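Phage-related protein (Bordetella bronchiseptica RB50, PDB 3BJQ) is a phage-related protein of a major capsid protein family, and probably serves as a coat subunit that assembles into the shell of a virus particle. Local coordinates at residues A38-Y43 and P256-P261; S156-D161 and K191-L196; K185-C190 and I208-L213; G264-I269 and D293-A298. All blocks are in the same frame, centred on the assembly; numbering follows the deposited sequence.

Interaction 1: residues A38-Y43 and P256-P261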
loop_
_atom_site.group_PDB
_atom_site.type_symbol
_atom_site.label_atom_id
_atom_site.label_comp_id
_atom_site.label_asym_id
_atom_site.label_seq_id
_atom_site.Cartn_x
_atom_site.Cartn_y
_atom_site.Cartn_z
ATOM N N ALA E 38 -14.009 22.414 23.375
ATOM C CA ALA E 38 -15.044 21.437 23.206
ATOM C C ALA E 38 -15.969 21.943 22.095
ATOM O O ALA E 38 -16.253 23.139 22.045
ATOM C CB ALA E 38 -15.800 21.292 24.499
ATOM N N PRO E 39 -16.422 21.050 21.187
ATOM C CA PRO E 39 -17.225 21.498 20.048
ATOM C C PRO E 39 -18.694 21.812 20.348
ATOM O O PRO E 39 -19.358 21.115 21.129
ATOM C CB PRO E 39 -17.114 20.319 19.079
ATOM C CG PRO E 39 -17.030 19.146 19.998
ATOM C CD PRO E 39 -16.194 19.597 21.139
ATOM N N VAL E 40 -19.163 22.900 19.740
ATOM C CA VAL E 40 -20.553 23.253 19.703
ATOM C C VAL E 40 -20.913 23.571 18.232
ATOM O O VAL E 40 -20.037 23.690 17.378
ATOM C CB VAL E 40 -20.932 24.471 20.623
ATOM C CG1 VAL E 40 -20.532 24.237 22.024
ATOM C CG2 VAL E 40 -20.360 25.791 20.124
ATOM N N ALA E 41 -22.198 23.676 17.950
ATOM C CA ALA E 41 -22.679 24.009 16.604
ATOM C C ALA E 41 -23.252 25.419 16.522
ATOM O O ALA E 41 -23.173 26.057 15.471
ATOM C CB ALA E 41 -23.734 23.007 16.176
ATOM N N GLN E 42 -23.853 25.892 17.614
ATOM C CA GLN E 42 -24.537 27.199 17.651
ATOM C C GLN E 42 -23.632 28.366 18.065
ATOM O O GLN E 42 -22.871 28.264 19.041
ATOM C CB GLN E 42 -25.726 27.168 18.630
ATOM C CG GLN E 42 -26.918 26.258 18.260
ATOM C CD GLN E 42 -28.048 26.273 19.330
ATOM O OE1 GLN E 42 -27.891 26.827 20.428
ATOM N NE2 GLN E 42 -29.190 25.662 18.996
ATOM N N TYR E 43 -23.756 29.478 17.337
ATOM C CA TYR E 43 -23.046 30.718 17.653
ATOM C C TYR E 43 -23.647 31.452 18.853
ATOM O O TYR E 43 -22.960 32.229 19.528
ATOM C CB TYR E 43 -23.033 31.669 16.459
ATOM C CG TYR E 43 -21.927 31.371 15.502
ATOM C CD1 TYR E 43 -22.059 30.388 14.542
ATOM C CD2 TYR E 43 -20.737 32.068 15.563
ATOM C CE1 TYR E 43 -21.019 30.100 13.653
ATOM C CE2 TYR E 43 -19.697 31.792 14.684
ATOM C CZ TYR E 43 -19.850 30.810 13.736
ATOM O OH TYR E 43 -18.831 30.522 12.900
ATOM N N PRO E 256 -12.812 16.560 25.082
ATOM C CA PRO E 256 -13.664 17.369 25.950
ATOM C C PRO E 256 -15.063 17.569 25.377
ATOM O O PRO E 256 -15.227 17.704 24.169
ATOM C CB PRO E 256 -12.924 18.700 26.048
ATOM C CG PRO E 256 -11.505 18.412 25.638
ATOM C CD PRO E 256 -11.601 17.278 24.650
ATOM N N SER E 257 -16.048 17.541 26.256
ATOM C CA SER E 257 -17.462 17.664 25.899
ATOM C C SER E 257 -18.139 18.699 26.764
ATOM O O SER E 257 -18.075 18.570 27.978
ATOM C CB SER E 257 -18.155 16.325 26.150
ATOM O OG SER E 257 -19.545 16.461 26.037
ATOM N N VAL E 258 -18.854 19.672 26.158
ATOM C CA VAL E 258 -19.551 20.714 26.926
ATOM C C VAL E 258 -20.622 20.164 27.900
ATOM O O VAL E 258 -21.107 20.882 28.770
ATOM C CB VAL E 258 -20.206 21.802 26.000
ATOM C CG1 VAL E 258 -19.169 22.442 25.128
ATOM C CG2 VAL E 258 -21.366 21.212 25.146
ATOM N N GLU E 259 -20.975 18.888 27.744
ATOM C CA GLU E 259 -22.015 18.245 28.528
ATOM C C GLU E 259 -21.492 17.571 29.808
ATOM O O GLU E 259 -22.271 17.163 30.667
ATOM C CB GLU E 259 -22.707 17.199 27.653
ATOM C CG GLU E 259 -23.307 17.769 26.361
ATOM C CD GLU E 259 -24.031 16.706 25.537
ATOM O OE1 GLU E 259 -23.446 16.222 24.545
ATOM O OE2 GLU E 259 -25.183 16.346 25.880
ATOM N N GLU E 260 -20.177 17.441 29.920
ATOM C CA GLU E 260 -19.566 16.755 31.037
ATOM C C GLU E 260 -19.170 17.766 32.122
ATOM O O GLU E 260 -18.532 18.780 31.803
ATOM C CB GLU E 260 -18.344 15.975 30.560
ATOM C CG GLU E 260 -17.532 15.407 31.681
ATOM C CD GLU E 260 -16.402 14.538 31.178
ATOM O OE1 GLU E 260 -15.853 14.841 30.091
ATOM O OE2 GLU E 260 -16.075 13.559 31.878
ATOM N N PRO E 261 -19.618 17.536 33.378
ATOM C CA PRO E 261 -19.249 18.400 34.498
ATOM C C PRO E 261 -17.767 18.727 34.608
ATOM O O PRO E 261 -16.899 17.830 34.699
ATOM C CB PRO E 261 -19.801 17.663 35.708
ATOM C CG PRO E 261 -20.973 16.974 35.209
ATOM C CD PRO E 261 -20.623 16.546 33.801
HETATM O O HOH W 1 -19.145 19.306 23.115
#
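Ala38 and Val40 of strand 37-40 make a small apolar contact with Val258 in the loop that leads into strand 264-269, a buried meeting of strand and connecting loop on one side of the sheet formed by strands 37-40 and 264-269. Both valines use one branch. Val258 CG1 lies 3.6 Å from Ala38 CB and 3.8 Å from Val40 CG1, so a single methyl serves two strand residues, and the two valine side chains cross at about a right angle. In Val258 this branch stands opposite the carbonyl carbon (chi1 -58°), which carries it to the strand. The methyl of Ala38 is short enough to let the loop backbone come close: its CB also rests 3.6 Å from Pro256 O. That oxygen takes a hydrogen bond from Arg110 of a second subunit, so the loop faces the neighbouring chain as well.

No direct hydrogen bond joins the segments, but one water does: it donates to Pro39 O at 2.7 Å and accepts from Val258 N at 3.1 Å. The loop keeps its shape through a type I beta turn from Ser257 to Glu260, closed by Glu260 N to Ser257 O (3.1 Å). Ser257, with its short hydroxyl, suits the first position, since OG accepts from Glu259 N at 3.3 Å. Val258 also packs on Tyr267 of strand 264-269. The geometry is that of an ST turn overlapping a type I turn, packed against a sheet strand.

Interaction 2: residues S156-D161 and K191-L196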
loop_
_atom_site.group_PDB
_atom_site.type_symbol
_atom_site.label_atom_id
_atom_site.label_comp_id
_atom_site.label_asym_id
_atom_site.label_seq_id
_atom_site.Cartn_x
_atom_site.Cartn_y
_atom_site.Cartn_z
ATOM N N SER E 156 2.666 35.108 55.635
ATOM C CA SER E 156 1.583 34.435 54.926
ATOM C C SER E 156 1.717 32.916 54.992
ATOM O O SER E 156 2.748 32.386 55.409
ATOM C CB SER E 156 1.533 34.893 53.477
ATOM O OG SER E 156 2.758 34.630 52.820
ATOM N N ASP E 157 0.664 32.217 54.591
ATOM C CA ASP E 157 0.655 30.753 54.631
ATOM C C ASP E 157 0.015 30.212 53.355
ATOM O O ASP E 157 -1.130 29.738 53.391
ATOM C CB ASP E 157 -0.106 30.262 55.870
ATOM C CG ASP E 157 0.158 28.787 56.209
ATOM O OD1 ASP E 157 0.709 28.022 55.390
ATOM O OD2 ASP E 157 -0.198 28.384 57.332
ATOM N N PRO E 158 0.751 30.282 52.224
ATOM C CA PRO E 158 0.278 29.736 50.964
ATOM C C PRO E 158 -0.311 28.320 51.072
ATOM O O PRO E 158 -1.339 28.041 50.486
ATOM C CB PRO E 158 1.553 29.711 50.096
ATOM C CG PRO E 158 2.357 30.830 50.596
ATOM C CD PRO E 158 2.085 30.890 52.083
ATOM N N THR E 159 0.353 27.434 51.809
ATOM C CA THR E 159 -0.125 26.062 51.956
ATOM C C THR E 159 -1.533 26.012 52.535
ATOM O O THR E 159 -2.388 25.287 52.051
ATOM C CB THR E 159 0.826 25.241 52.807
ATOM O OG1 THR E 159 2.110 25.184 52.151
ATOM C CG2 THR E 159 0.280 23.840 53.045
ATOM N N LYS E 160 -1.769 26.801 53.573
ATOM C CA LYS E 160 -3.071 26.888 54.204
ATOM C C LYS E 160 -4.135 27.457 53.257
ATOM O O LYS E 160 -5.269 26.999 53.245
ATOM C CB LYS E 160 -2.961 27.759 55.464
ATOM C CG LYS E 160 -4.265 28.083 56.192
ATOM C CD LYS E 160 -4.897 26.861 56.831
ATOM C CE LYS E 160 -6.172 27.241 57.609
ATOM N NZ LYS E 160 -5.896 28.132 58.781
ATOM N N ASP E 161 -3.784 28.481 52.495
ATOM C CA ASP E 161 -4.731 29.060 51.520
ATOM C C ASP E 161 -5.139 28.031 50.465
ATOM O O ASP E 161 -6.307 27.919 50.112
ATOM C CB ASP E 161 -4.128 30.290 50.826
ATOM C CG ASP E 161 -3.802 31.425 51.792
ATOM O OD1 ASP E 161 -4.508 31.598 52.794
ATOM O OD2 ASP E 161 -2.827 32.148 51.534
ATOM N N LYS E 191 8.874 31.229 45.556
ATOM C CA LYS E 191 10.238 30.717 45.301
ATOM C C LYS E 191 11.117 30.626 46.548
ATOM O O LYS E 191 11.840 29.646 46.737
ATOM C CB LYS E 191 10.943 31.564 44.223
ATOM C CG LYS E 191 12.332 31.045 43.845
ATOM C CD LYS E 191 12.862 31.605 42.518
ATOM C CE LYS E 191 14.136 30.839 42.105
ATOM N NZ LYS E 191 14.992 31.588 41.157
ATOM N N TYR E 192 11.064 31.650 47.390
ATOM C CA TYR E 192 11.845 31.666 48.626
ATOM C C TYR E 192 10.945 31.925 49.829
ATOM O O TYR E 192 11.402 32.502 50.814
ATOM C CB TYR E 192 12.927 32.759 48.584
ATOM C CG TYR E 192 13.910 32.644 47.442
ATOM C CD1 TYR E 192 14.881 31.647 47.429
ATOM C CD2 TYR E 192 13.890 33.554 46.388
ATOM C CE1 TYR E 192 15.771 31.532 46.380
ATOM C CE2 TYR E 192 14.785 33.449 45.339
ATOM C CZ TYR E 192 15.729 32.447 45.348
ATOM O OH TYR E 192 16.617 32.350 44.306
ATOM N N HIS E 193 9.676 31.516 49.768
ATOM C CA HIS E 193 8.786 31.768 50.905
ATOM C C HIS E 193 9.338 30.993 52.088
ATOM O O HIS E 193 9.533 29.802 51.954
ATOM C CB HIS E 193 7.349 31.340 50.626
ATOM C CG HIS E 193 6.392 31.798 51.673
ATOM N ND1 HIS E 193 6.273 31.170 52.894
ATOM C CD2 HIS E 193 5.553 32.859 51.711
ATOM C CE1 HIS E 193 5.387 31.816 53.631
ATOM N NE2 HIS E 193 4.945 32.849 52.941
ATOM N N PRO E 194 9.594 31.667 53.243
ATOM C CA PRO E 194 10.259 31.000 54.362
ATOM C C PRO E 194 9.557 29.748 54.908
ATOM O O PRO E 194 10.233 28.820 55.370
ATOM C CB PRO E 194 10.343 32.112 55.426
ATOM C CG PRO E 194 9.252 33.049 55.075
ATOM C CD PRO E 194 9.273 33.065 53.586
ATOM N N LYS E 195 8.231 29.718 54.881
ATOM C CA LYS E 195 7.499 28.560 55.398
ATOM C C LYS E 195 7.725 27.389 54.481
ATOM O O LYS E 195 7.904 26.275 54.942
ATOM C CB LYS E 195 5.994 28.833 55.522
ATOM C CG LYS E 195 5.583 29.751 56.664
ATOM C CD LYS E 195 4.084 29.663 56.926
ATOM C CE LYS E 195 3.622 30.438 58.177
ATOM N NZ LYS E 195 3.745 31.917 58.022
ATOM N N LEU E 196 7.703 27.651 53.179
ATOM C CA LEU E 196 7.923 26.595 52.174
ATOM C C LEU E 196 9.382 26.105 52.178
ATOM O O LEU E 196 9.644 24.897 52.139
ATOM C CB LEU E 196 7.504 27.083 50.786
ATOM C CG LEU E 196 6.023 27.526 50.644
ATOM C CD1 LEU E 196 5.668 27.909 49.198
ATOM C CD2 LEU E 196 5.133 26.451 51.060
#
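His193 meets Ser156 at its ring edge and Pro158 over one face. Its NE2 donates to Ser156 OG at 2.8 Å, with the hydroxyl oxygen near the ring plane, while Pro158 CD makes a CH-pi contact 3.9 Å from the ring centroid. The CD atoms of Pro158 and Pro194 lie over opposite faces of the imidazole. Beside it Lys195 NZ donates to Ser156 O at 2.8 Å from above the carbonyl plane (46° out of it); the chain runs extended and bends only at its last torsion (chi4 68°) to bring the ammonium over that oxygen. Ser156 is thus gripped twice, by side chain and by backbone.

In the next shell, Ser153 O bonds to Ser156 OG and weakly to His193 NE2, and Asp155 O takes a weak bond from Lys195 NZ. Further along, the buried Leu196 touches Thr159 OG1 with CD2 at 3.5 Å, a hydroxyl whose polar partner is Trp217 NE1.

The imidazole's other nitrogen helps fix its rotation: ND1 accepts from Lys195 N at 3.1 Å, making His193 the N-cap of helix 194-199. A ring that donates at NE2 and accepts at ND1 is probably neutral. Within the other segment, Asp157 caps helix 158-173: OD1 takes a weak bond from Lys160 N (3.3 Å). Proline follows each capping residue, well placed where no N-H is needed. Two helix N-termini, each with a side-chain N-cap followed by proline, lie side by side here.

Interaction 3: residues K185-C190 and I208-L213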
loop_
_atom_site.group_PDB
_atom_site.type_symbol
_atom_site.label_atom_id
_atom_site.label_comp_id
_atom_site.label_asym_id
_atom_site.label_seq_id
_atom_site.Cartn_x
_atom_site.Cartn_y
_atom_site.Cartn_z
ATOM N N LYS E 185 3.676 36.346 39.320
ATOM C CA LYS E 185 3.911 37.015 40.592
ATOM C C LYS E 185 3.710 36.117 41.814
ATOM O O LYS E 185 4.497 36.165 42.745
ATOM C CB LYS E 185 3.000 38.222 40.724
ATOM C CG LYS E 185 3.455 39.403 39.908
ATOM C CD LYS E 185 2.387 40.505 39.917
ATOM C CE LYS E 185 2.941 41.833 39.401
ATOM N NZ LYS E 185 3.821 41.668 38.215
ATOM N N ALA E 186 2.653 35.316 41.820
ATOM C CA ALA E 186 2.435 34.385 42.921
ATOM C C ALA E 186 3.519 33.309 42.951
ATOM O O ALA E 186 3.952 32.899 44.030
ATOM C CB ALA E 186 1.060 33.750 42.846
ATOM N N LEU E 187 3.963 32.843 41.785
ATOM C CA LEU E 187 5.080 31.879 41.746
ATOM C C LEU E 187 6.372 32.479 42.312
ATOM O O LEU E 187 7.089 31.818 43.068
ATOM C CB LEU E 187 5.321 31.327 40.340
ATOM C CG LEU E 187 6.423 30.256 40.224
ATOM C CD1 LEU E 187 6.172 29.059 41.112
ATOM C CD2 LEU E 187 6.596 29.778 38.782
ATOM N N SER E 188 6.667 33.722 41.956
ATOM C CA SER E 188 7.827 34.422 42.516
ATOM C C SER E 188 7.790 34.496 44.043
ATOM O O SER E 188 8.810 34.343 44.710
ATOM C CB SER E 188 7.875 35.853 42.001
ATOM O OG SER E 188 7.847 35.861 40.595
ATOM N N ALA E 189 6.607 34.802 44.569
ATOM C CA ALA E 189 6.400 34.918 46.005
ATOM C C ALA E 189 6.698 33.592 46.677
ATOM O O ALA E 189 7.242 33.551 47.776
ATOM C CB ALA E 189 4.994 35.367 46.316
ATOM N N CYS E 190 6.362 32.497 46.012
ATOM C CA CYS E 190 6.633 31.171 46.550
ATOM C C CYS E 190 8.104 30.746 46.525
ATOM O O CYS E 190 8.527 29.978 47.382
ATOM C CB CYS E 190 5.831 30.107 45.786
ATOM S SG CYS E 190 4.073 30.183 46.049
ATOM N N ILE E 208 12.026 27.097 45.798
ATOM C CA ILE E 208 10.854 26.280 45.507
ATOM C C ILE E 208 10.521 26.216 44.014
ATOM O O ILE E 208 10.461 27.241 43.324
ATOM C CB ILE E 208 9.583 26.826 46.232
ATOM C CG1 ILE E 208 9.815 26.992 47.748
ATOM C CG2 ILE E 208 8.389 25.932 45.956
ATOM C CD1 ILE E 208 10.166 25.744 48.505
ATOM N N THR E 209 10.238 25.004 43.545
ATOM C CA THR E 209 9.892 24.743 42.167
ATOM C C THR E 209 8.480 24.165 42.036
ATOM O O THR E 209 7.965 23.601 43.001
ATOM C CB THR E 209 10.857 23.721 41.572
ATOM O OG1 THR E 209 10.689 22.468 42.258
ATOM C CG2 THR E 209 12.325 24.212 41.663
ATOM N N ILE E 210 7.911 24.241 40.822
ATOM C CA ILE E 210 6.575 23.727 40.499
ATOM C C ILE E 210 6.430 22.278 40.921
ATOM O O ILE E 210 5.452 21.909 41.551
ATOM C CB ILE E 210 6.288 23.857 38.983
ATOM C CG1 ILE E 210 6.178 25.327 38.614
ATOM C CG2 ILE E 210 5.010 23.171 38.590
ATOM C CD1 ILE E 210 5.197 26.081 39.493
ATOM N N ASP E 211 7.400 21.452 40.567
ATOM C CA ASP E 211 7.331 20.032 40.912
ATOM C C ASP E 211 7.260 19.803 42.421
ATOM O O ASP E 211 6.546 18.916 42.898
ATOM C CB ASP E 211 8.509 19.276 40.312
ATOM C CG ASP E 211 8.249 18.844 38.879
ATOM O OD1 ASP E 211 7.509 19.540 38.134
ATOM O OD2 ASP E 211 8.793 17.790 38.499
HETATM N N MSE E 212 8.004 20.612 43.175
HETATM C CA MSE E 212 7.954 20.549 44.650
HETATM C C MSE E 212 6.575 20.937 45.151
HETATM O O MSE E 212 6.050 20.282 46.042
HETATM C CB MSE E 212 8.976 21.455 45.343
HETATM C CG MSE E 212 10.432 21.042 45.169
HETATM SE SE MSE E 212 11.631 22.259 46.112
HETATM C CE MSE E 212 13.005 22.203 44.848
ATOM N N LEU E 213 6.008 22.003 44.579
ATOM C CA LEU E 213 4.682 22.468 44.962
ATOM C C LEU E 213 3.590 21.455 44.629
ATOM O O LEU E 213 2.625 21.336 45.371
ATOM C CB LEU E 213 4.343 23.810 44.312
ATOM C CG LEU E 213 5.128 25.022 44.827
ATOM C CD1 LEU E 213 4.652 26.265 44.128
ATOM C CD2 LEU E 213 4.972 25.134 46.327
#
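Cys190 O receives the side chain of Ile208, whose CG1 comes within 3.3 Å of that oxygen with CB close behind. One residue on, the backbone of Lys191 is hydrogen-bonded to that of Ile208, tying the C-terminal part of helix 184-191 to the residues leading into helix 210-217. The two helices pack as part of a layer over a beta-sheet, in an alpha/beta arrangement. The contacts between their side chains are all apolar. Leu187 reaches across with its CG swung opposite the backbone N (chi1 -177°), and its CD1 methyl meets Ile210 CD1 at 3.5 Å, the two side chains crossing at about a right angle. Branched aliphatic residues suit this place, since their end methyls can mesh without any directional demand. Leu213 comes in more loosely: its CD1 stands 4.3 Å from Cys190 CB of the small cysteine.

Beneath them Leu182, Ile222 and Val224 of strands 179-183 and 221-230 receive Leu187, Ile210 and Leu213, while Leu196 of helix 194-199 closes the side next to Cys190 and Ile208. Helix 210-217 begins with Thr209 as its N-cap, and the hydroxyl there accepts a weak capping bond from Met212 (selenomethionine), Met212 N to Thr209 OG1, 3.4 Å long with an N-H...O angle of 157°.

Interaction 4: residues G264-I269 and D293-A298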
loop_
_atom_site.group_PDB
_atom_site.type_symbol
_atom_site.label_atom_id
_atom_site.label_comp_id
_atom_site.label_asym_id
_atom_site.label_seq_id
_atom_site.Cartn_x
_atom_site.Cartn_y
_atom_site.Cartn_z
ATOM N N GLY E 264 -15.012 24.661 33.354
ATOM C CA GLY E 264 -15.262 25.475 32.154
ATOM C C GLY E 264 -14.824 24.836 30.862
ATOM O O GLY E 264 -14.175 23.796 30.847
ATOM N N TYR E 265 -15.205 25.483 29.761
ATOM C CA TYR E 265 -14.905 25.007 28.420
ATOM C C TYR E 265 -14.715 26.193 27.508
ATOM O O TYR E 265 -15.258 27.256 27.762
ATOM C CB TYR E 265 -16.090 24.195 27.852
ATOM C CG TYR E 265 -16.225 22.851 28.508
ATOM C CD1 TYR E 265 -15.314 21.839 28.224
ATOM C CD2 TYR E 265 -17.229 22.603 29.450
ATOM C CE1 TYR E 265 -15.409 20.595 28.865
ATOM C CE2 TYR E 265 -17.335 21.352 30.093
ATOM C CZ TYR E 265 -16.430 20.368 29.798
ATOM O OH TYR E 265 -16.511 19.132 30.426
ATOM N N THR E 266 -13.941 25.989 26.452
ATOM C CA THR E 266 -13.903 26.926 25.338
ATOM C C THR E 266 -14.936 26.371 24.322
ATOM O O THR E 266 -14.723 25.349 23.681
ATOM C CB THR E 266 -12.460 27.108 24.743
ATOM O OG1 THR E 266 -11.591 27.748 25.709
ATOM C CG2 THR E 266 -12.480 27.929 23.477
ATOM N N TYR E 267 -16.100 27.003 24.266
ATOM C CA TYR E 267 -17.148 26.635 23.308
ATOM C C TYR E 267 -16.593 27.000 21.947
ATOM O O TYR E 267 -16.294 28.176 21.705
ATOM C CB TYR E 267 -18.449 27.419 23.615
ATOM C CG TYR E 267 -19.327 26.811 24.703
ATOM C CD1 TYR E 267 -18.774 26.086 25.762
ATOM C CD2 TYR E 267 -20.685 26.990 24.697
ATOM C CE1 TYR E 267 -19.559 25.529 26.753
ATOM C CE2 TYR E 267 -21.490 26.444 25.712
ATOM C CZ TYR E 267 -20.920 25.703 26.716
ATOM O OH TYR E 267 -21.699 25.161 27.706
ATOM N N GLN E 268 -16.427 26.018 21.062
ATOM C CA GLN E 268 -15.768 26.259 19.795
ATOM C C GLN E 268 -16.531 25.633 18.667
ATOM O O GLN E 268 -16.915 24.478 18.743
ATOM C CB GLN E 268 -14.340 25.713 19.796
ATOM C CG GLN E 268 -13.555 26.127 18.555
ATOM C CD GLN E 268 -12.063 26.181 18.794
ATOM O OE1 GLN E 268 -11.594 26.941 19.645
ATOM N NE2 GLN E 268 -11.306 25.384 18.041
ATOM N N ILE E 269 -16.755 26.395 17.603
ATOM C CA ILE E 269 -17.515 25.855 16.480
ATOM C C ILE E 269 -16.844 24.598 15.931
ATOM O O ILE E 269 -15.641 24.578 15.717
ATOM C CB ILE E 269 -17.694 26.887 15.356
ATOM C CG1 ILE E 269 -18.492 28.082 15.877
ATOM C CG2 ILE E 269 -18.370 26.239 14.183
ATOM C CD1 ILE E 269 -19.924 27.744 16.373
ATOM N N ASP E 293 -11.529 30.682 13.607
ATOM C CA ASP E 293 -11.451 29.881 14.835
ATOM C C ASP E 293 -12.383 30.500 15.874
ATOM O O ASP E 293 -11.939 31.075 16.872
ATOM C CB ASP E 293 -10.017 29.800 15.357
ATOM C CG ASP E 293 -9.845 28.667 16.333
ATOM O OD1 ASP E 293 -10.907 28.111 16.710
ATOM O OD2 ASP E 293 -8.689 28.328 16.716
ATOM N N ASP E 294 -13.683 30.366 15.615
ATOM C CA ASP E 294 -14.727 31.046 16.357
ATOM C C ASP E 294 -15.000 30.282 17.644
ATOM O O ASP E 294 -15.355 29.106 17.618
ATOM C CB ASP E 294 -16.015 31.145 15.521
ATOM C CG ASP E 294 -15.885 32.100 14.325
ATOM O OD1 ASP E 294 -15.089 33.065 14.394
ATOM O OD2 ASP E 294 -16.621 31.903 13.334
ATOM N N ASN E 295 -14.809 30.957 18.761
ATOM C CA ASN E 295 -14.869 30.321 20.063
ATOM C C ASN E 295 -15.202 31.330 21.148
ATOM O O ASN E 295 -15.119 32.538 20.939
ATOM C CB ASN E 295 -13.524 29.656 20.384
ATOM C CG ASN E 295 -12.427 30.671 20.745
ATOM O OD1 ASN E 295 -12.190 30.942 21.931
ATOM N ND2 ASN E 295 -11.757 31.232 19.724
ATOM N N THR E 296 -15.611 30.820 22.299
ATOM C CA THR E 296 -15.766 31.643 23.490
ATOM C C THR E 296 -15.570 30.765 24.721
ATOM O O THR E 296 -16.176 29.709 24.800
ATOM C CB THR E 296 -17.155 32.365 23.526
ATOM O OG1 THR E 296 -17.066 33.508 24.385
ATOM C CG2 THR E 296 -18.279 31.452 24.001
ATOM N N PRO E 297 -14.655 31.152 25.634
ATOM C CA PRO E 297 -14.591 30.532 26.960
ATOM C C PRO E 297 -15.878 30.747 27.758
ATOM O O PRO E 297 -16.461 31.815 27.687
ATOM C CB PRO E 297 -13.434 31.279 27.644
ATOM C CG PRO E 297 -12.599 31.780 26.509
ATOM C CD PRO E 297 -13.568 32.135 25.434
ATOM N N ALA E 298 -16.285 29.736 28.518
ATOM C CA ALA E 298 -17.510 29.787 29.299
ATOM C C ALA E 298 -17.245 29.109 30.652
ATOM O O ALA E 298 -16.635 28.052 30.703
ATOM C CB ALA E 298 -18.613 29.084 28.556
HETATM O O HOH W 2 -8.333 26.489 18.524
#
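Strands 264-269 and 286-299 form an antiparallel pair within a mixed sheet, joined between Tyr265 and Ala298 and between Tyr267 and Thr296 by two hydrogen bonds each. Ala298 N reaches Tyr265 O at 2.8 Å, almost in line with the carbonyl, whereas Tyr267 N comes to Thr296 O, also at 2.8 Å, from 35° off the carbonyl plane. Beyond the bridges Ile269 N still bonds to Asp294 O, at 3.1 Å. Pro297 costs this pair no bond, because it sits in a non-hydrogen-bonded position opposite Thr266; its CA makes a CA-H...O contact of 3.4 Å with Tyr265 O. Gly264, having no side chain, brings its CA within 3.3 Å of Ala298 O.

One face carries Tyr267, Thr296 and Ala298. The tyrosine ring turns one face to Ala298 CB, 4.3 Å from the Tyr267 centroid, a CH-pi contact made possible by so small a neighbour; Tyr267 OH bonds to Leu48 N. The other face, with Thr266, Gln268, Asn295 and Pro297, turns towards helix 105-131, where His123 bonds to Thr266 OG1. At its end Gln268 donates NE2 to His272 O and, at 3.2 Å, to a water that in turn donates to Asp293 OD2. Asn295 ND2 steadies the strand start through Asp293 O (2.9 Å). A long helix packed on one face of such a sheet is consistent with the peripheral domain of HK97-like capsid proteins.

How the interactions relate
Interactions 1 and 4 share one sheet, their centres 8 Å apart: strands 37-40 and 264-269 are neighbours, and Tyr267 of interaction 4 also packs on Val258 of interaction 1. Interaction 4 is the inner one, bound by regular backbone hydrogen bonds; interaction 1 lies at its flank and relies on methyl packing and a water, with a second subunit close by. Interactions 2 and 3, with centres 9 Å apart, lie together on the opposite side of the chain's centre from interaction 1, and their segments alternate in sequence. Leu196 joins them. There the buried contact, interaction 3, is aliphatic, whereas the more exposed interaction 2 uses imidazole, ammonium and helix caps. About 19 Å separates the nearest atoms of interactions 2 and 4.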